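Local coordinates for photosystem II assembly protein Ycf48 (Thermosynechococcus elongatus, PDB 5OJ5), which probably acts early in photosystem II assembly and in replacement of photodamaged D1, binding the C-terminal extension of the D1 precursor through a seven-bladed beta-propeller, at residues 62-67 against 108-113; 68-73 against 129-134; 102-107 against 113-118. All coordinates share one frame; numbering follows the deposited sequence.

Contact 1 (62-67 against 108-113); sequences SFIDRH and QGNEGW
Ile64 meets Gly109 and Asn110 where two neighbouring blades of the seven-bladed beta-propeller touch through their hairpin loops. One loop follows strand 58-63 and leads into strand 69-73; the other is the tight type II' turn from Gln108 to Glu111 that joins strands 101-108 and 111-117. Van der Waals contact is carried by Ile64, whose carbons lie against two oxygens. Its CG1 is 3.5 Å from Gly109 O, and its CG2 branch, set anti to the backbone N, reaches both that oxygen and the amide of Asn110. Phe107, from the strand before the turn, packs on the same isoleucine. The polar link is indirect: a water accepts from Gly109 N at 2.8 Å and lies 3.1 Å from Ile64 O, to which it can donate, so it can bridge the two backbones. Each loop also holds its own shape. Asp65 OD1 takes the backbone N of His67 at 2.9 Å in an Asx turn, on the anti side, 28° out of the carboxylate plane; OD1 also receives His68 N. Gln108 N donates to Glu111 O at 2.9 Å across the hairpin end. At the solvent edge, Asn110 OD1 stands 3.6 Å from Ile64 CG2.

Contact 2 (68-73 against 129-134); sequences HGWLVG and QSWSQI
Two adjacent blades of the beta-propeller meet here through aromatic side chains, Trp70 from the second strand of one blade and Trp131, beside the outermost strand 132-133 of the next. They form a T-shaped pair: the edge of Trp131 points at a face of Trp70, with the planes at 86° and the Trp70 six-membered ring centroid 5.2 Å from that of the Trp131 five-membered ring. Trp131 NE1 comes over that face, 3.7 Å from Trp70 CH2, and Trp131 CZ2 lies above the middle of the indole, 4.2 Å from Trp70 CD2. Gln129 lies on the more exposed side. Its chain bends at chi2 (-48°), which carries the amide back to the rings although its CB points away; NE2 then lies in the plane of the His68 ring at its edge, 3.7 Å from His68 CE1, and 4.2 Å from Trp70 CZ2. Three of the nitrogens have acceptors outside the two segments: Glu80 OE2 accepts from both His68 NE2 and Gln129 NE2, and Gly127 O from Trp70 NE1 and Gln129 NE2. The blades are thus joined by buried ring packing, whereas nearer the surface a shared carboxylate, probably negatively charged, draws the imidazole and amide nitrogens together.

Contact 3 (102-107 against 113-118); sequences FNSVSF and WIVGEP
Strands 102-107 and 113-117 run antiparallel, and a classic beta bulge at Asn103 and Ser104 shifts the register by one opposite Val115. Val115 O takes Asn103 N at 2.9 Å and, more weakly, Ser104 N; beyond the bulge, Ser106 and Trp113 exchange two backbone bonds. On the face with Phe102, Val105 and Ile114, the CG2 methyl of Ile114, anti to its own backbone N, is thereby put over the Phe102 ring in a CH-pi contact, 3.8 Å from Phe102 CG and displaced toward the rim. Beside it, Val105 CG2 lies 3.7 Å from Ile114 CG1, the two side chains pointing the same way. On the other face Ser104 CB meets Val115 CG2 at 3.9 Å, and the Trp113 indole turns its CD1 edge to the backbone O of Ser106. At the strand end, Asn103 ND2 gives a nearly straight bond (168°) to the anti lone pair of Glu117 OE2 at 3.1 Å, the amide and carboxylate planes close to perpendicular; ND2 also bonds Pro144 O of the next blade. Ser104 OG and Ser106 OG likewise reach strand 144-151, at Ile147 and Ala149. This is the inner beta hairpin of a four-stranded propeller blade, one face packed on each neighbouring blade.

Overall arrangement
The three contacts lie within two successive blades of the propeller. Contact 3 is internal to the second blade, pairing its strands 101-108 and 111-117; contacts 1 and 2 join that blade to the preceding one, whose sheet contains strands 58-63 and 69-73. Centres of contacts 1 and 2 are about 10 Å apart, of 2 and 3 about 9 Å, of 1 and 3 about 14 Å. Along the chain contact 3 falls between the segments of contact 2, while contact 1 interleaves with both others and shares Trp113 with contact 3. Phe107 packs on Ile64 and Trp70, and Ile114 touches Trp131, so the hairpin connects the two contacts within one blade-blade interface. Trp131 also makes backbone hydrogen bonds to the bound D1 peptide.

Contact 1 (62-67 against 108-113)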
loop_
_atom_site.group_PDB
_atom_site.type_symbol
_atom_site.label_atom_id
_atom_site.label_comp_id
_atom_site.label_asym_id
_atom_site.label_seq_id
_atom_site.Cartn_x
_atom_site.Cartn_y
_atom_site.Cartn_z
ATOM N N SER A 62 -7.966 5.707 -1.378
ATOM C CA SER A 62 -8.071 5.928 -2.822
ATOM C C SER A 62 -8.921 7.152 -3.094
ATOM O O SER A 62 -9.887 7.418 -2.357
ATOM C CB SER A 62 -8.649 4.679 -3.503
ATOM O OG SER A 62 -8.636 4.800 -4.917
ATOM N N PHE A 63 -8.573 7.894 -4.140
ATOM C CA PHE A 63 -9.264 9.108 -4.503
ATOM C C PHE A 63 -10.067 8.950 -5.797
ATOM O O PHE A 63 -9.616 8.343 -6.778
ATOM C CB PHE A 63 -8.287 10.282 -4.623
ATOM C CG PHE A 63 -7.982 10.918 -3.294
ATOM C CD1 PHE A 63 -8.652 12.063 -2.869
ATOM C CD2 PHE A 63 -7.077 10.353 -2.438
ATOM C CE1 PHE A 63 -8.417 12.615 -1.623
ATOM C CE2 PHE A 63 -6.848 10.920 -1.163
ATOM C CZ PHE A 63 -7.530 12.036 -0.769
ATOM N N ILE A 64 -11.249 9.554 -5.803
ATOM C CA ILE A 64 -12.037 9.737 -7.018
ATOM C C ILE A 64 -11.414 10.803 -7.899
ATOM O O ILE A 64 -11.297 10.646 -9.114
ATOM C CB ILE A 64 -13.462 10.146 -6.612
ATOM C CG1 ILE A 64 -14.142 8.969 -5.914
ATOM C CG2 ILE A 64 -14.263 10.620 -7.835
ATOM C CD1 ILE A 64 -15.125 9.222 -4.876
ATOM N N ASP A 65 -11.054 11.920 -7.289
ATOM C CA ASP A 65 -10.471 13.058 -7.980
ATOM C C ASP A 65 -9.547 13.735 -6.972
ATOM O O ASP A 65 -9.208 13.160 -5.935
ATOM C CB ASP A 65 -11.556 13.944 -8.588
ATOM C CG ASP A 65 -12.501 14.515 -7.554
ATOM O OD1 ASP A 65 -12.107 14.764 -6.419
ATOM O OD2 ASP A 65 -13.649 14.811 -7.894
ATOM N N ARG A 66 -9.084 14.939 -7.277
ATOM C CA ARG A 66 -8.110 15.562 -6.398
ATOM C C ARG A 66 -8.678 15.823 -4.991
ATOM O O ARG A 66 -7.931 15.862 -4.012
ATOM C CB ARG A 66 -7.684 16.896 -7.033
ATOM C CG ARG A 66 -6.939 17.852 -6.118
ATOM C CD ARG A 66 -6.102 18.823 -6.915
ATOM N NE ARG A 66 -5.045 19.468 -6.132
ATOM C CZ ARG A 66 -3.786 19.026 -6.018
ATOM N NH1 ARG A 66 -3.385 17.894 -6.600
ATOM N NH2 ARG A 66 -2.921 19.732 -5.302
ATOM N N HIS A 67 -9.975 16.054 -4.874
ATOM C CA HIS A 67 -10.549 16.463 -3.596
ATOM C C HIS A 67 -11.324 15.395 -2.860
ATOM O O HIS A 67 -11.391 15.422 -1.621
ATOM C CB HIS A 67 -11.461 17.660 -3.831
ATOM C CG HIS A 67 -10.710 18.815 -4.370
ATOM N ND1 HIS A 67 -9.939 19.647 -3.588
ATOM C CD2 HIS A 67 -10.524 19.221 -5.638
ATOM C CE1 HIS A 67 -9.354 20.558 -4.349
ATOM N NE2 HIS A 67 -9.703 20.330 -5.605
ATOM N N GLN A 108 -11.847 4.219 -9.634
ATOM C CA GLN A 108 -11.503 4.761 -10.957
ATOM C C GLN A 108 -12.681 5.680 -11.287
ATOM O O GLN A 108 -13.790 5.212 -11.581
ATOM C CB GLN A 108 -11.321 3.653 -11.981
ATOM C CG GLN A 108 -11.012 4.185 -13.377
ATOM C CD GLN A 108 -9.843 5.136 -13.368
ATOM O OE1 GLN A 108 -9.962 6.285 -13.849
ATOM N NE2 GLN A 108 -8.728 4.701 -12.876
ATOM N N GLY A 109 -12.468 6.970 -11.131
ATOM C CA GLY A 109 -13.610 7.893 -11.168
ATOM C C GLY A 109 -14.598 7.549 -10.072
ATOM O O GLY A 109 -14.216 7.195 -8.951
ATOM N N ASN A 110 -15.895 7.621 -10.374
ATOM C CA ASN A 110 -16.926 7.376 -9.368
ATOM C C ASN A 110 -17.144 5.902 -9.065
ATOM O O ASN A 110 -17.946 5.594 -8.171
ATOM C CB ASN A 110 -18.256 8.028 -9.762
ATOM C CG ASN A 110 -18.494 9.395 -9.057
ATOM O OD1 ASN A 110 -17.707 9.867 -8.262
ATOM N ND2 ASN A 110 -19.621 9.988 -9.348
ATOM N N GLU A 111 -16.488 4.979 -9.786
ATOM C CA GLU A 111 -16.628 3.560 -9.501
ATOM C C GLU A 111 -15.589 3.140 -8.469
ATOM O O GLU A 111 -14.392 3.326 -8.690
ATOM C CB GLU A 111 -16.483 2.709 -10.744
ATOM C CG GLU A 111 -16.854 1.296 -10.413
ATOM C CD GLU A 111 -17.021 0.407 -11.634
ATOM O OE1 GLU A 111 -16.379 0.641 -12.709
ATOM O OE2 GLU A 111 -17.882 -0.558 -11.562
ATOM N N GLY A 112 -16.050 2.583 -7.348
ATOM C CA GLY A 112 -15.166 2.194 -6.279
ATOM C C GLY A 112 -15.485 0.816 -5.738
ATOM O O GLY A 112 -16.606 0.323 -5.827
ATOM N N TRP A 113 -14.456 0.235 -5.131
ATOM C CA TRP A 113 -14.520 -1.116 -4.605
ATOM C C TRP A 113 -13.778 -1.165 -3.278
ATOM O O TRP A 113 -12.731 -0.521 -3.128
ATOM C CB TRP A 113 -13.815 -2.093 -5.552
ATOM C CG TRP A 113 -14.262 -2.062 -6.976
ATOM C CD1 TRP A 113 -13.940 -1.132 -7.916
ATOM C CD2 TRP A 113 -15.107 -3.006 -7.625
ATOM N NE1 TRP A 113 -14.526 -1.451 -9.131
ATOM C CE2 TRP A 113 -15.244 -2.596 -8.972
ATOM C CE3 TRP A 113 -15.733 -4.186 -7.204
ATOM C CZ2 TRP A 113 -15.994 -3.331 -9.903
ATOM C CZ3 TRP A 113 -16.498 -4.910 -8.127
ATOM C CH2 TRP A 113 -16.599 -4.475 -9.451
HETATM O O HOH W 1 -10.121 7.928 -9.851
#

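Contact 2 (68-73 against 129-134)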
loop_
_atom_site.group_PDB
_atom_site.type_symbol
_atom_site.label_atom_id
_atom_site.label_comp_id
_atom_site.label_asym_id
_atom_site.label_seq_id
_atom_site.Cartn_x
_atom_site.Cartn_y
_atom_site.Cartn_z
ATOM N N HIS A 68 -11.912 14.466 -3.596
ATOM C CA HIS A 68 -12.877 13.531 -3.030
ATOM C C HIS A 68 -12.238 12.151 -2.958
ATOM O O HIS A 68 -11.824 11.611 -3.982
ATOM C CB HIS A 68 -14.107 13.497 -3.932
ATOM C CG HIS A 68 -15.267 12.732 -3.373
ATOM N ND1 HIS A 68 -16.348 12.364 -4.152
ATOM C CD2 HIS A 68 -15.551 12.326 -2.111
ATOM C CE1 HIS A 68 -17.245 11.752 -3.393
ATOM N NE2 HIS A 68 -16.776 11.703 -2.152
ATOM N N GLY A 69 -12.154 11.602 -1.752
ATOM C CA GLY A 69 -11.538 10.307 -1.581
ATOM C C GLY A 69 -12.045 9.592 -0.359
ATOM O O GLY A 69 -12.844 10.114 0.428
ATOM N N TRP A 70 -11.562 8.359 -0.198
ATOM C CA TRP A 70 -12.005 7.424 0.827
ATOM C C TRP A 70 -10.816 6.705 1.429
ATOM O O TRP A 70 -9.845 6.391 0.719
ATOM C CB TRP A 70 -12.976 6.384 0.217
ATOM C CG TRP A 70 -14.305 6.962 -0.185
ATOM C CD1 TRP A 70 -14.601 7.595 -1.344
ATOM C CD2 TRP A 70 -15.486 6.982 0.607
ATOM N NE1 TRP A 70 -15.917 8.040 -1.316
ATOM C CE2 TRP A 70 -16.483 7.633 -0.142
ATOM C CE3 TRP A 70 -15.804 6.477 1.868
ATOM C CZ2 TRP A 70 -17.796 7.809 0.333
ATOM C CZ3 TRP A 70 -17.138 6.637 2.302
ATOM C CH2 TRP A 70 -18.089 7.277 1.534
ATOM N N LEU A 71 -10.926 6.383 2.708
ATOM C CA LEU A 71 -9.962 5.519 3.369
ATOM C C LEU A 71 -10.714 4.423 4.117
ATOM O O LEU A 71 -11.903 4.569 4.457
ATOM C CB LEU A 71 -9.001 6.294 4.259
ATOM C CG LEU A 71 -9.553 7.088 5.458
ATOM C CD1 LEU A 71 -9.928 6.154 6.632
ATOM C CD2 LEU A 71 -8.549 8.137 5.915
ATOM N N VAL A 72 -10.005 3.312 4.340
ATOM C CA VAL A 72 -10.600 2.139 4.956
ATOM C C VAL A 72 -9.607 1.518 5.927
ATOM O O VAL A 72 -8.384 1.671 5.785
ATOM C CB VAL A 72 -11.050 1.071 3.927
ATOM C CG1 VAL A 72 -12.062 1.646 2.969
ATOM C CG2 VAL A 72 -9.858 0.480 3.166
ATOM N N GLY A 73 -10.127 0.735 6.880
ATOM C CA GLY A 73 -9.238 -0.006 7.761
ATOM C C GLY A 73 -9.948 -1.008 8.614
ATOM O O GLY A 73 -10.998 -1.566 8.265
ATOM N N GLN A 129 -21.500 7.486 -2.520
ATOM C CA GLN A 129 -22.729 7.974 -1.896
ATOM C C GLN A 129 -23.686 6.829 -1.596
ATOM O O GLN A 129 -24.473 6.928 -0.639
ATOM C CB GLN A 129 -23.376 9.050 -2.763
ATOM C CG GLN A 129 -22.372 10.166 -3.081
ATOM C CD GLN A 129 -21.618 10.661 -1.831
ATOM O OE1 GLN A 129 -22.206 11.268 -0.943
ATOM N NE2 GLN A 129 -20.301 10.433 -1.760
ATOM N N SER A 130 -23.611 5.737 -2.356
ATOM C CA SER A 130 -24.331 4.524 -2.028
ATOM C C SER A 130 -23.387 3.369 -2.290
ATOM O O SER A 130 -22.688 3.329 -3.317
ATOM C CB SER A 130 -25.600 4.355 -2.805
ATOM O OG SER A 130 -25.340 4.409 -4.149
ATOM N N TRP A 131 -23.366 2.445 -1.355
ATOM C CA TRP A 131 -22.554 1.252 -1.451
ATOM C C TRP A 131 -23.475 0.040 -1.420
ATOM O O TRP A 131 -24.458 0.021 -0.670
ATOM C CB TRP A 131 -21.599 1.157 -0.243
ATOM C CG TRP A 131 -20.494 2.186 -0.185
ATOM C CD1 TRP A 131 -20.531 3.404 0.419
ATOM C CD2 TRP A 131 -19.215 2.074 -0.798
ATOM N NE1 TRP A 131 -19.330 4.043 0.255
ATOM C CE2 TRP A 131 -18.504 3.250 -0.499
ATOM C CE3 TRP A 131 -18.609 1.082 -1.570
ATOM C CZ2 TRP A 131 -17.199 3.467 -0.920
ATOM C CZ3 TRP A 131 -17.289 1.297 -1.997
ATOM C CH2 TRP A 131 -16.610 2.482 -1.681
ATOM N N SER A 132 -23.102 -0.983 -2.174
ATOM C CA SER A 132 -23.765 -2.266 -2.159
ATOM C C SER A 132 -22.742 -3.340 -1.859
ATOM O O SER A 132 -21.558 -3.228 -2.210
ATOM C CB SER A 132 -24.430 -2.549 -3.491
ATOM O OG SER A 132 -25.387 -1.540 -3.763
ATOM N N GLN A 133 -23.211 -4.395 -1.224
ATOM C CA GLN A 133 -22.404 -5.561 -0.968
ATOM C C GLN A 133 -22.549 -6.529 -2.127
ATOM O O GLN A 133 -23.662 -6.838 -2.560
ATOM C CB GLN A 133 -22.798 -6.176 0.365
ATOM C CG GLN A 133 -21.941 -7.361 0.678
ATOM C CD GLN A 133 -22.059 -7.785 2.130
ATOM O OE1 GLN A 133 -22.911 -7.283 2.898
ATOM N NE2 GLN A 133 -21.224 -8.731 2.518
ATOM N N ILE A 134 -21.423 -6.979 -2.659
ATOM C CA ILE A 134 -21.383 -7.956 -3.734
ATOM C C ILE A 134 -21.096 -9.316 -3.119
ATOM O O ILE A 134 -20.015 -9.497 -2.545
ATOM C CB ILE A 134 -20.309 -7.631 -4.781
ATOM C CG1 ILE A 134 -20.580 -6.254 -5.345
ATOM C CG2 ILE A 134 -20.243 -8.751 -5.868
ATOM C CD1 ILE A 134 -19.857 -5.978 -6.555
#

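Contact 3 (102-107 against 113-118)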
loop_
_atom_site.group_PDB
_atom_site.type_symbol
_atom_site.label_atom_id
_atom_site.label_comp_id
_atom_site.label_asym_id
_atom_site.label_seq_id
_atom_site.Cartn_x
_atom_site.Cartn_y
_atom_site.Cartn_z
ATOM N N PHE A 102 -11.038 -4.065 6.470
ATOM C CA PHE A 102 -11.087 -3.577 5.099
ATOM C C PHE A 102 -9.659 -3.330 4.652
ATOM O O PHE A 102 -9.011 -2.389 5.113
ATOM C CB PHE A 102 -11.916 -2.303 4.990
ATOM C CG PHE A 102 -13.403 -2.455 5.211
ATOM C CD1 PHE A 102 -14.101 -3.625 5.029
ATOM C CD2 PHE A 102 -14.135 -1.322 5.544
ATOM C CE1 PHE A 102 -15.484 -3.664 5.211
ATOM C CE2 PHE A 102 -15.495 -1.357 5.670
ATOM C CZ PHE A 102 -16.160 -2.550 5.534
ATOM N N ASN A 103 -9.159 -4.220 3.796
ATOM C CA ASN A 103 -7.769 -4.308 3.406
ATOM C C ASN A 103 -7.428 -3.369 2.251
ATOM O O ASN A 103 -6.258 -3.021 2.079
ATOM C CB ASN A 103 -7.475 -5.797 2.932
ATOM C CG ASN A 103 -7.376 -6.765 3.997
ATOM O OD1 ASN A 103 -6.896 -6.479 5.084
ATOM N ND2 ASN A 103 -7.779 -7.970 3.673
ATOM N N SER A 104 -8.412 -3.029 1.412
ATOM C CA SER A 104 -8.108 -2.421 0.125
ATOM C C SER A 104 -9.316 -1.634 -0.329
ATOM O O SER A 104 -10.445 -2.116 -0.226
ATOM C CB SER A 104 -7.755 -3.517 -0.861
ATOM O OG SER A 104 -7.514 -3.079 -2.175
ATOM N N VAL A 105 -9.069 -0.429 -0.864
ATOM C CA VAL A 105 -10.096 0.383 -1.502
ATOM C C VAL A 105 -9.504 0.919 -2.793
ATOM O O VAL A 105 -8.326 1.306 -2.836
ATOM C CB VAL A 105 -10.596 1.526 -0.594
ATOM C CG1 VAL A 105 -9.456 2.462 -0.121
ATOM C CG2 VAL A 105 -11.723 2.333 -1.252
ATOM N N SER A 106 -10.317 0.949 -3.857
ATOM C CA SER A 106 -9.814 1.438 -5.142
ATOM C C SER A 106 -10.942 2.068 -5.916
ATOM O O SER A 106 -11.968 1.418 -6.151
ATOM C CB SER A 106 -9.225 0.277 -5.925
ATOM O OG SER A 106 -8.746 0.681 -7.192
ATOM N N PHE A 107 -10.717 3.294 -6.369
ATOM C CA PHE A 107 -11.642 4.004 -7.264
ATOM C C PHE A 107 -10.992 4.221 -8.618
ATOM O O PHE A 107 -9.780 4.425 -8.741
ATOM C CB PHE A 107 -11.992 5.388 -6.687
ATOM C CG PHE A 107 -13.076 5.316 -5.637
ATOM C CD1 PHE A 107 -14.412 5.549 -5.988
ATOM C CD2 PHE A 107 -12.788 4.979 -4.304
ATOM C CE1 PHE A 107 -15.429 5.465 -5.067
ATOM C CE2 PHE A 107 -13.842 4.887 -3.356
ATOM C CZ PHE A 107 -15.150 5.126 -3.756
ATOM N N TRP A 113 -14.456 0.235 -5.131
ATOM C CA TRP A 113 -14.520 -1.116 -4.605
ATOM C C TRP A 113 -13.778 -1.165 -3.278
ATOM O O TRP A 113 -12.731 -0.521 -3.128
ATOM C CB TRP A 113 -13.815 -2.093 -5.552
ATOM C CG TRP A 113 -14.262 -2.062 -6.976
ATOM C CD1 TRP A 113 -13.940 -1.132 -7.916
ATOM C CD2 TRP A 113 -15.107 -3.006 -7.625
ATOM N NE1 TRP A 113 -14.526 -1.451 -9.131
ATOM C CE2 TRP A 113 -15.244 -2.596 -8.972
ATOM C CE3 TRP A 113 -15.733 -4.186 -7.204
ATOM C CZ2 TRP A 113 -15.994 -3.331 -9.903
ATOM C CZ3 TRP A 113 -16.498 -4.910 -8.127
ATOM C CH2 TRP A 113 -16.599 -4.475 -9.451
ATOM N N ILE A 114 -14.298 -1.940 -2.337
ATOM C CA ILE A 114 -13.613 -2.241 -1.073
ATOM C C ILE A 114 -13.644 -3.748 -0.901
ATOM O O ILE A 114 -14.680 -4.374 -1.138
ATOM C CB ILE A 114 -14.333 -1.583 0.123
ATOM C CG1 ILE A 114 -14.289 -0.054 -0.001
ATOM C CG2 ILE A 114 -13.698 -2.034 1.443
ATOM C CD1 ILE A 114 -15.262 0.646 0.953
ATOM N N VAL A 115 -12.526 -4.330 -0.452
ATOM C CA VAL A 115 -12.547 -5.730 -0.057
ATOM C C VAL A 115 -11.912 -5.902 1.305
ATOM O O VAL A 115 -11.085 -5.103 1.753
ATOM C CB VAL A 115 -11.888 -6.667 -1.090
ATOM C CG1 VAL A 115 -12.625 -6.617 -2.404
ATOM C CG2 VAL A 115 -10.391 -6.348 -1.291
ATOM N N GLY A 116 -12.271 -7.006 1.951
ATOM C CA GLY A 116 -11.743 -7.282 3.259
ATOM C C GLY A 116 -11.929 -8.711 3.687
ATOM O O GLY A 116 -12.404 -9.573 2.932
ATOM N N GLU A 117 -11.537 -8.938 4.934
ATOM C CA GLU A 117 -11.562 -10.260 5.572
ATOM C C GLU A 117 -12.248 -10.154 6.931
ATOM O O GLU A 117 -12.029 -9.175 7.643
ATOM C CB GLU A 117 -10.150 -10.799 5.747
ATOM C CG GLU A 117 -9.260 -9.980 6.567
ATOM C CD GLU A 117 -7.862 -10.537 6.567
ATOM O OE1 GLU A 117 -7.520 -11.237 7.542
ATOM O OE2 GLU A 117 -7.118 -10.268 5.580
ATOM N N PRO A 118 -13.095 -11.128 7.318
ATOM C CA PRO A 118 -13.529 -12.261 6.510
ATOM C C PRO A 118 -14.217 -11.768 5.237
ATOM O O PRO A 118 -14.593 -10.582 5.147
ATOM C CB PRO A 118 -14.492 -13.008 7.456
ATOM C CG PRO A 118 -14.990 -11.981 8.339
ATOM C CD PRO A 118 -13.828 -11.050 8.590
#